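Local coordinates for protein Rho guanine nucleotide exchange factor 11 (Homo sapiens, PDB 5JHH) that acts as a guanine nucleotide exchange factor for Rho GTPases, probably activating RhoA by promoting GDP release through its tandem DH and PH domains, at residues R227-A232 with K290-C295. Residues are numbered along the deposited sequence; the frame is centred on the assembly and turned at random.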
loop_
_atom_site.group_PDB
_atom_site.type_symbol
_atom_site.label_atom_id
_atom_site.label_comp_id
_atom_site.label_asym_id
_atom_site.label_seq_id
_atom_site.Cartn_x
_atom_site.Cartn_y
_atom_site.Cartn_z
ATOM N N ARG A 227 19.670 2.215 20.080
ATOM C CA ARG A 227 18.978 1.577 21.175
ATOM C C ARG A 227 19.490 0.199 21.464
ATOM O O ARG A 227 19.013 -0.478 22.384
ATOM C CB ARG A 227 17.526 1.434 20.821
ATOM C CG ARG A 227 16.825 2.755 20.635
ATOM C CD ARG A 227 15.546 2.551 19.862
ATOM N NE ARG A 227 14.768 1.467 20.425
ATOM C CZ ARG A 227 13.656 1.003 19.859
ATOM N NH1 ARG A 227 13.229 1.494 18.695
ATOM N NH2 ARG A 227 12.986 0.020 20.433
ATOM N N LEU A 228 20.411 -0.248 20.635
ATOM C CA LEU A 228 21.015 -1.543 20.816
ATOM C C LEU A 228 21.937 -1.484 21.999
ATOM O O LEU A 228 22.799 -0.604 22.086
ATOM C CB LEU A 228 21.854 -1.921 19.610
ATOM C CG LEU A 228 22.413 -3.346 19.553
ATOM C CD1 LEU A 228 21.334 -4.416 19.476
ATOM C CD2 LEU A 228 23.359 -3.476 18.374
ATOM N N ASP A 229 21.763 -2.465 22.869
ATOM C CA ASP A 229 22.683 -2.747 23.950
ATOM C C ASP A 229 23.130 -4.190 23.765
ATOM O O ASP A 229 22.359 -5.104 24.027
ATOM C CB ASP A 229 21.939 -2.575 25.276
ATOM C CG ASP A 229 22.751 -3.026 26.491
ATOM O OD1 ASP A 229 23.722 -3.801 26.349
ATOM O OD2 ASP A 229 22.368 -2.624 27.601
ATOM N N ALA A 230 24.357 -4.376 23.276
ATOM C CA ALA A 230 24.981 -5.700 23.170
ATOM C C ALA A 230 26.052 -5.847 24.259
ATOM O O ALA A 230 27.169 -6.313 23.999
ATOM C CB ALA A 230 25.618 -5.883 21.799
ATOM N N THR A 231 25.693 -5.458 25.475
ATOM C CA THR A 231 26.657 -5.328 26.559
ATOM C C THR A 231 26.938 -6.691 27.202
ATOM O O THR A 231 28.081 -7.118 27.274
ATOM C CB THR A 231 26.170 -4.286 27.582
ATOM O OG1 THR A 231 27.239 -3.398 27.856
ATOM C CG2 THR A 231 25.584 -4.904 28.869
ATOM N N ALA A 232 25.891 -7.427 27.557
ATOM C CA ALA A 232 26.075 -8.751 28.123
ATOM C C ALA A 232 26.891 -9.705 27.217
ATOM O O ALA A 232 27.154 -10.832 27.591
ATOM C CB ALA A 232 24.716 -9.355 28.445
ATOM N N LYS A 290 15.107 0.083 25.077
ATOM C CA LYS A 290 16.376 -0.481 24.681
ATOM C C LYS A 290 16.141 -1.856 24.081
ATOM O O LYS A 290 15.102 -2.474 24.307
ATOM C CB LYS A 290 17.363 -0.480 25.853
ATOM C CG LYS A 290 17.698 0.944 26.347
ATOM C CD LYS A 290 19.199 1.263 26.325
ATOM C CE LYS A 290 19.663 2.028 25.081
ATOM N NZ LYS A 290 21.009 1.581 24.575
ATOM N N LEU A 291 17.067 -2.259 23.217
ATOM C CA LEU A 291 16.998 -3.545 22.517
ATOM C C LEU A 291 18.196 -4.336 22.973
ATOM O O LEU A 291 19.347 -4.025 22.619
ATOM C CB LEU A 291 17.046 -3.379 20.980
ATOM C CG LEU A 291 15.906 -2.567 20.365
ATOM C CD1 LEU A 291 16.177 -2.238 18.906
ATOM C CD2 LEU A 291 14.571 -3.263 20.536
ATOM N N LEU A 292 17.911 -5.351 23.779
ATOM C CA LEU A 292 18.940 -6.071 24.479
ATOM C C LEU A 292 19.336 -7.289 23.712
ATOM O O LEU A 292 18.524 -8.208 23.513
ATOM C CB LEU A 292 18.429 -6.529 25.832
ATOM C CG LEU A 292 18.135 -5.447 26.854
ATOM C CD1 LEU A 292 17.942 -6.157 28.189
ATOM C CD2 LEU A 292 19.249 -4.397 26.917
ATOM N N LEU A 293 20.599 -7.307 23.314
ATOM C CA LEU A 293 21.194 -8.505 22.771
ATOM C C LEU A 293 21.844 -9.252 23.944
ATOM O O LEU A 293 22.756 -8.707 24.598
ATOM C CB LEU A 293 22.217 -8.099 21.719
ATOM C CG LEU A 293 22.540 -9.084 20.609
ATOM C CD1 LEU A 293 21.278 -9.624 19.970
ATOM C CD2 LEU A 293 23.435 -8.431 19.561
ATOM N N LYS A 294 21.348 -10.464 24.225
ATOM C CA LYS A 294 21.606 -11.162 25.494
ATOM C C LYS A 294 21.387 -12.677 25.407
ATOM O O LYS A 294 20.351 -13.123 24.881
ATOM C CB LYS A 294 20.644 -10.621 26.554
ATOM C CG LYS A 294 21.243 -10.446 27.941
ATOM C CD LYS A 294 20.179 -10.037 28.953
ATOM C CE LYS A 294 19.104 -11.106 29.089
ATOM N NZ LYS A 294 18.306 -10.937 30.333
ATOM N N CYS A 295 22.309 -13.449 25.999
ATOM C CA CYS A 295 22.201 -14.925 26.066
ATOM C C CYS A 295 21.046 -15.445 26.961
ATOM O O CYS A 295 20.544 -14.725 27.815
ATOM C CB CYS A 295 23.532 -15.548 26.500
ATOM S SG CYS A 295 24.713 -15.826 25.153
HETATM O O HOH W 1 23.028 -7.109 26.417
#
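Arg227 and Leu291 meet with their side chains running obliquely past each other: Arg227 NH2 lies 3.6 Å from Leu291 CD2, while Leu291 CD1 covers part of one guanidinium face, displaced from the centre of the group. The Arg227 chain bends at chi3 (49°), and NE donates to the backbone O of Glu289, which helps fix the position of the guanidinium. Arginine suits this place because its long chain can lie across a leucine and still bring an N-H to that carbonyl.

From here the backbones run parallel. Leu291 N donates to Arg227 O, Asp229 N to Leu291 O at 2.9 Å in a nearly straight bond (176°), and Leu293 N to Asp229 O. Leu228 and Leu291 direct their side chains to one face of the sheet, Asp229 and Leu292 to the other. On that second, partly exposed face the latter two run alongside each other in the same direction, with Leu292 CD2 3.6 Å from Asp229 CB; the methyl meets the aliphatic base of the aspartate.

Farther along, the small Ala230 brings its CB to 4.0 Å from Leu293 CD2, and Ala232 CB rests on Lys294 CG at 3.7 Å, using the aliphatic part of the lysine. A water accepting from Ala232 N at 3.1 Å lies between the diverging chains.

The pairing comes where the chain leaves the long helix 189-227: strand 228-229 adds to the PH-domain sheet beside 290-292. Strand 280-287 flanks 290-292 antiparallel; its Leu284 packs on Leu291 and Leu293, buried positions that suit apolar side chains, and Pro312 and Leu247 from loops also touch Leu293.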